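Local coordinates for bifunctional endo-1,4-beta-xylanase A (PDB 2VG9), which probably hydrolyses internal beta-1,4-xylosidic linkages of xylan as a family 11 endo-xylanase, here in a loop-swapped form, at residues D133-T145 and F156-T168. Numbering follows the deposited sequence.
Sequences DGAQYKIFQMDHT and FKQYFSVRQQKRT
Phe160 lays its CB over one face of the Phe140 ring, 3.6 Å from the ring centroid, a CH-pi contact. The flat rings suit close packing on the sheet face: they are nearly parallel (16°) but displaced, with little of one over the other. Phe140 reaches its neighbour because its CG sits between the backbone N and the carbonyl carbon (chi1 53°), and flexible Met142 adds an oblique Met-aromatic contact, its SD beside CE2 of Phe160. On the other face of the sheet, Arg163 runs extended, its aliphatic stem laying CG over the Tyr137 ring while its head gives an in-plane NH1 hydrogen bond of 2.9 Å to Tyr137 OH. Small Ala135 lets the guanidinium lie against its CB. Strands 135-145 and 156-163 pair antiparallel within the curved sheet of the family 11 beta-jelly roll. Toward the C-terminal end of 135-145, long Lys157, bent at chi2 (-73°), brings NZ to Asp143 OD1 at 2.7 Å in a salt bridge and to Gln141 OE1 at 3.1 Å on a lone pair. Farther out, Glu116 forms a salt bridge with Arg167 and a hydrogen bond with Tyr137 OH; gripped also by Arg163 NH1, the phenol would be held in place. A water links Arg163 NH1 to Asp133 O.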
loop_
_atom_site.group_PDB
_atom_site.type_symbol
_atom_site.label_atom_id
_atom_site.label_comp_id
_atom_site.label_asym_id
_atom_site.label_seq_id
_atom_site.Cartn_x
_atom_site.Cartn_y
_atom_site.Cartn_z
ATOM N N ASP A 133 6.334 5.403 16.092
ATOM C CA ASP A 133 7.320 6.363 15.582
ATOM C C ASP A 133 7.055 7.802 16.078
ATOM O O ASP A 133 7.283 8.781 15.359
ATOM C CB ASP A 133 7.409 6.301 14.032
ATOM C CG ASP A 133 7.873 4.943 13.532
ATOM O OD1 ASP A 133 8.870 4.418 14.078
ATOM O OD2 ASP A 133 7.234 4.381 12.617
ATOM N N GLY A 134 6.537 7.912 17.308
ATOM C CA GLY A 134 6.291 9.181 17.951
ATOM C C GLY A 134 5.075 9.915 17.416
ATOM O O GLY A 134 4.888 11.111 17.699
ATOM N N ALA A 135 4.267 9.214 16.614
ATOM C CA ALA A 135 3.148 9.833 15.927
ATOM C C ALA A 135 1.861 9.057 16.167
ATOM O O ALA A 135 1.889 7.835 16.420
ATOM C CB ALA A 135 3.430 9.919 14.419
ATOM N N GLN A 136 0.742 9.770 16.039
ATOM C CA GLN A 136 -0.586 9.206 16.216
ATOM C C GLN A 136 -1.124 8.556 14.935
ATOM O O GLN A 136 -1.078 9.169 13.845
ATOM C CB GLN A 136 -1.569 10.284 16.710
ATOM C CG GLN A 136 -1.219 10.863 18.097
ATOM C CD GLN A 136 -0.951 9.758 19.175
ATOM O OE1 GLN A 136 0.199 9.526 19.592
ATOM N NE2 GLN A 136 -2.015 9.071 19.591
ATOM N N TYR A 137 -1.583 7.303 15.082
ATOM C CA TYR A 137 -2.212 6.564 13.997
ATOM C C TYR A 137 -3.487 5.998 14.594
ATOM O O TYR A 137 -3.513 5.608 15.763
ATOM C CB TYR A 137 -1.349 5.386 13.519
ATOM C CG TYR A 137 -0.145 5.765 12.680
ATOM C CD1 TYR A 137 -0.181 5.656 11.280
ATOM C CD2 TYR A 137 1.028 6.246 13.277
ATOM C CE1 TYR A 137 0.948 5.977 10.517
ATOM C CE2 TYR A 137 2.146 6.611 12.493
ATOM C CZ TYR A 137 2.098 6.479 11.140
ATOM O OH TYR A 137 3.202 6.829 10.356
ATOM N N LYS A 138 -4.531 5.944 13.781
ATOM C CA LYS A 138 -5.765 5.268 14.119
ATOM C C LYS A 138 -5.732 3.910 13.461
ATOM O O LYS A 138 -5.522 3.802 12.230
ATOM C CB LYS A 138 -6.923 6.062 13.544
ATOM C CG LYS A 138 -8.278 5.440 13.836
ATOM C CD LYS A 138 -9.414 6.294 13.315
ATOM C CE LYS A 138 -10.743 5.633 13.711
ATOM N NZ LYS A 138 -11.868 6.557 13.464
ATOM N N ILE A 139 -5.965 2.871 14.258
ATOM C CA ILE A 139 -6.013 1.528 13.735
ATOM C C ILE A 139 -7.441 0.956 13.738
ATOM O O ILE A 139 -8.252 1.195 14.676
ATOM C CB ILE A 139 -4.999 0.608 14.435
ATOM C CG1 ILE A 139 -5.373 0.381 15.919
ATOM C CG2 ILE A 139 -3.550 1.170 14.275
ATOM C CD1 ILE A 139 -4.554 -0.714 16.663
ATOM N N PHE A 140 -7.760 0.223 12.679
ATOM C CA PHE A 140 -9.047 -0.427 12.567
ATOM C C PHE A 140 -8.937 -1.494 11.510
ATOM O O PHE A 140 -8.003 -1.482 10.677
ATOM C CB PHE A 140 -10.186 0.579 12.227
ATOM C CG PHE A 140 -9.910 1.442 11.009
ATOM C CD1 PHE A 140 -10.330 1.033 9.739
ATOM C CD2 PHE A 140 -9.218 2.646 11.127
ATOM C CE1 PHE A 140 -10.084 1.811 8.602
ATOM C CE2 PHE A 140 -8.947 3.444 9.969
ATOM C CZ PHE A 140 -9.374 3.025 8.711
ATOM N N GLN A 141 -9.890 -2.427 11.544
ATOM C CA GLN A 141 -9.976 -3.444 10.510
ATOM C C GLN A 141 -11.376 -3.450 9.926
ATOM O O GLN A 141 -12.307 -2.919 10.535
ATOM C CB GLN A 141 -9.538 -4.838 11.014
ATOM C CG GLN A 141 -10.232 -5.333 12.295
ATOM C CD GLN A 141 -11.528 -6.047 12.008
ATOM O OE1 GLN A 141 -11.641 -6.742 11.015
ATOM N NE2 GLN A 141 -12.524 -5.872 12.884
ATOM N N MET A 142 -11.512 -3.993 8.722
ATOM C CA MET A 142 -12.830 -4.088 8.073
ATOM C C MET A 142 -12.872 -5.205 7.050
ATOM O O MET A 142 -11.839 -5.617 6.552
ATOM C CB MET A 142 -13.283 -2.740 7.480
ATOM C CG MET A 142 -12.608 -2.228 6.210
ATOM S SD MET A 142 -12.924 -0.425 6.010
ATOM C CE MET A 142 -14.697 -0.361 6.259
ATOM N N ASP A 143 -14.067 -5.730 6.803
ATOM C CA ASP A 143 -14.283 -6.698 5.745
ATOM C C ASP A 143 -14.185 -6.003 4.386
ATOM O O ASP A 143 -14.453 -4.791 4.244
ATOM C CB ASP A 143 -15.663 -7.378 5.879
ATOM C CG ASP A 143 -15.781 -8.292 7.098
ATOM O OD1 ASP A 143 -14.765 -8.674 7.714
ATOM O OD2 ASP A 143 -16.924 -8.669 7.444
ATOM N N HIS A 144 -13.762 -6.768 3.393
ATOM C CA HIS A 144 -13.821 -6.345 2.000
ATOM C C HIS A 144 -14.098 -7.580 1.163
ATOM O O HIS A 144 -13.700 -8.679 1.543
ATOM C CB HIS A 144 -12.525 -5.673 1.561
ATOM C CG HIS A 144 -12.623 -4.983 0.234
ATOM N ND1 HIS A 144 -12.083 -5.510 -0.923
ATOM C CD2 HIS A 144 -13.214 -3.819 -0.124
ATOM C CE1 HIS A 144 -12.333 -4.698 -1.935
ATOM N NE2 HIS A 144 -13.032 -3.674 -1.480
ATOM N N THR A 145 -14.804 -7.396 0.051
ATOM C CA THR A 145 -15.081 -8.477 -0.905
ATOM C C THR A 145 -14.583 -8.041 -2.286
ATOM O O THR A 145 -14.920 -6.959 -2.789
ATOM C CB THR A 145 -16.587 -8.909 -0.896
ATOM O OG1 THR A 145 -17.036 -9.090 0.465
ATOM C CG2 THR A 145 -16.775 -10.231 -1.657
ATOM N N PHE A 156 -12.414 -10.954 2.567
ATOM C CA PHE A 156 -11.176 -10.986 3.347
ATOM C C PHE A 156 -11.127 -9.783 4.297
ATOM O O PHE A 156 -12.071 -8.988 4.371
ATOM C CB PHE A 156 -9.925 -11.068 2.423
ATOM C CG PHE A 156 -9.789 -9.914 1.447
ATOM C CD1 PHE A 156 -8.951 -8.820 1.737
ATOM C CD2 PHE A 156 -10.485 -9.920 0.233
ATOM C CE1 PHE A 156 -8.841 -7.757 0.850
ATOM C CE2 PHE A 156 -10.385 -8.861 -0.669
ATOM C CZ PHE A 156 -9.559 -7.771 -0.363
ATOM N N LYS A 157 -10.035 -9.660 5.036
ATOM C CA LYS A 157 -9.865 -8.534 5.963
ATOM C C LYS A 157 -8.875 -7.504 5.426
ATOM O O LYS A 157 -7.872 -7.854 4.778
ATOM C CB LYS A 157 -9.356 -9.032 7.318
ATOM C CG LYS A 157 -10.346 -9.943 8.058
ATOM C CD LYS A 157 -11.494 -9.136 8.596
ATOM C CE LYS A 157 -12.334 -9.942 9.558
ATOM N NZ LYS A 157 -13.416 -9.076 10.066
ATOM N N GLN A 158 -9.152 -6.237 5.722
ATOM C CA GLN A 158 -8.168 -5.174 5.540
ATOM C C GLN A 158 -7.768 -4.639 6.909
ATOM O O GLN A 158 -8.626 -4.430 7.772
ATOM C CB GLN A 158 -8.745 -4.077 4.650
ATOM C CG GLN A 158 -9.009 -4.549 3.210
ATOM C CD GLN A 158 -9.785 -3.541 2.391
ATOM O OE1 GLN A 158 -10.725 -2.921 2.880
ATOM N NE2 GLN A 158 -9.403 -3.383 1.141
ATOM N N TYR A 159 -6.472 -4.454 7.140
ATOM C CA TYR A 159 -6.005 -3.785 8.361
ATOM C C TYR A 159 -5.468 -2.420 7.960
ATOM O O TYR A 159 -4.804 -2.287 6.942
ATOM C CB TYR A 159 -4.915 -4.576 9.113
ATOM C CG TYR A 159 -5.306 -5.934 9.620
ATOM C CD1 TYR A 159 -6.647 -6.362 9.607
ATOM C CD2 TYR A 159 -4.345 -6.780 10.165
ATOM C CE1 TYR A 159 -7.013 -7.635 10.077
ATOM C CE2 TYR A 159 -4.694 -8.053 10.642
ATOM C CZ TYR A 159 -6.031 -8.469 10.594
ATOM O OH TYR A 159 -6.352 -9.726 11.067
ATOM N N PHE A 160 -5.745 -1.437 8.802
ATOM C CA PHE A 160 -5.386 -0.026 8.586
ATOM C C PHE A 160 -4.733 0.578 9.781
ATOM O O PHE A 160 -5.181 0.345 10.900
ATOM C CB PHE A 160 -6.656 0.834 8.328
ATOM C CG PHE A 160 -7.341 0.519 7.011
ATOM C CD1 PHE A 160 -6.966 1.205 5.848
ATOM C CD2 PHE A 160 -8.357 -0.478 6.941
ATOM C CE1 PHE A 160 -7.579 0.911 4.600
ATOM C CE2 PHE A 160 -8.988 -0.760 5.721
ATOM C CZ PHE A 160 -8.593 -0.075 4.546
ATOM N N SER A 161 -3.691 1.370 9.507
ATOM C CA SER A 161 -3.174 2.420 10.371
ATOM C C SER A 161 -3.259 3.693 9.540
ATOM O O SER A 161 -2.643 3.799 8.477
ATOM C CB SER A 161 -1.691 2.208 10.656
ATOM O OG SER A 161 -1.463 1.200 11.607
ATOM N N VAL A 162 -3.974 4.687 10.044
ATOM C CA VAL A 162 -4.067 5.930 9.313
ATOM C C VAL A 162 -3.346 7.005 10.109
ATOM O O VAL A 162 -3.743 7.307 11.243
ATOM C CB VAL A 162 -5.548 6.302 9.055
ATOM C CG1 VAL A 162 -5.659 7.687 8.355
ATOM C CG2 VAL A 162 -6.218 5.174 8.253
ATOM N N ARG A 163 -2.284 7.564 9.533
ATOM C CA ARG A 163 -1.525 8.647 10.184
ATOM C C ARG A 163 -2.391 9.900 10.332
ATOM O O ARG A 163 -2.990 10.377 9.349
ATOM C CB ARG A 163 -0.271 9.016 9.375
ATOM C CG ARG A 163 0.716 9.839 10.182
ATOM C CD ARG A 163 2.001 10.162 9.400
ATOM N NE ARG A 163 2.879 11.104 10.134
ATOM C CZ ARG A 163 3.811 10.720 11.005
ATOM N NH1 ARG A 163 4.013 9.432 11.228
ATOM N NH2 ARG A 163 4.594 11.607 11.608
ATOM N N GLN A 164 -2.442 10.430 11.558
ATOM C CA GLN A 164 -3.292 11.583 11.857
ATOM C C GLN A 164 -2.738 12.893 11.268
ATOM O O GLN A 164 -3.512 13.743 10.814
ATOM C CB GLN A 164 -3.607 11.673 13.363
ATOM C CG GLN A 164 -4.378 10.413 13.855
ATOM C CD GLN A 164 -5.663 10.192 13.062
ATOM O OE1 GLN A 164 -5.762 9.303 12.204
ATOM N NE2 GLN A 164 -6.627 11.028 13.307
ATOM N N GLN A 165 -1.408 13.013 11.243
ATOM C CA GLN A 165 -0.718 14.190 10.682
ATOM C C GLN A 165 -0.108 13.744 9.343
ATOM O O GLN A 165 0.906 13.037 9.348
ATOM C CB GLN A 165 0.377 14.646 11.652
ATOM C CG GLN A 165 0.917 16.081 11.442
ATOM C CD GLN A 165 2.271 16.389 12.191
ATOM O OE1 GLN A 165 2.654 15.703 13.165
ATOM N NE2 GLN A 165 2.991 17.442 11.714
ATOM N N LYS A 166 -0.707 14.153 8.218
ATOM C CA LYS A 166 -0.242 13.746 6.898
ATOM C C LYS A 166 1.211 14.138 6.633
ATOM O O LYS A 166 1.650 15.248 6.971
ATOM C CB LYS A 166 -1.105 14.389 5.827
ATOM C CG LYS A 166 -2.499 13.827 5.717
ATOM C CD LYS A 166 -3.345 14.791 4.874
ATOM C CE LYS A 166 -4.808 14.322 4.787
ATOM N NZ LYS A 166 -5.548 15.115 3.751
ATOM N N ARG A 167 1.954 13.260 5.971
ATOM C CA ARG A 167 3.288 13.624 5.567
ATOM C C ARG A 167 3.686 12.868 4.298
ATOM O O ARG A 167 2.983 11.943 3.888
ATOM C CB ARG A 167 4.254 13.341 6.713
ATOM C CG ARG A 167 4.397 11.872 7.019
ATOM C CD ARG A 167 5.482 11.616 8.054
ATOM N NE ARG A 167 5.607 10.168 8.289
ATOM C CZ ARG A 167 6.579 9.603 9.004
ATOM N NH1 ARG A 167 7.498 10.371 9.608
ATOM N NH2 ARG A 167 6.603 8.277 9.149
ATOM N N THR A 168 4.797 13.259 3.679
ATOM C CA THR A 168 5.257 12.579 2.449
ATOM C C THR A 168 6.716 12.183 2.533
ATOM O O THR A 168 7.333 11.864 1.511
ATOM C CB THR A 168 5.043 13.426 1.181
ATOM O OG1 THR A 168 5.836 14.602 1.264
ATOM C CG2 THR A 168 3.572 13.828 0.975
HETATM O O HOH W 1 6.408 9.401 12.785
HETATM O O HOH W 2 0.272 11.409 13.023
HETATM O O HOH W 3 -13.922 -2.700 2.588
#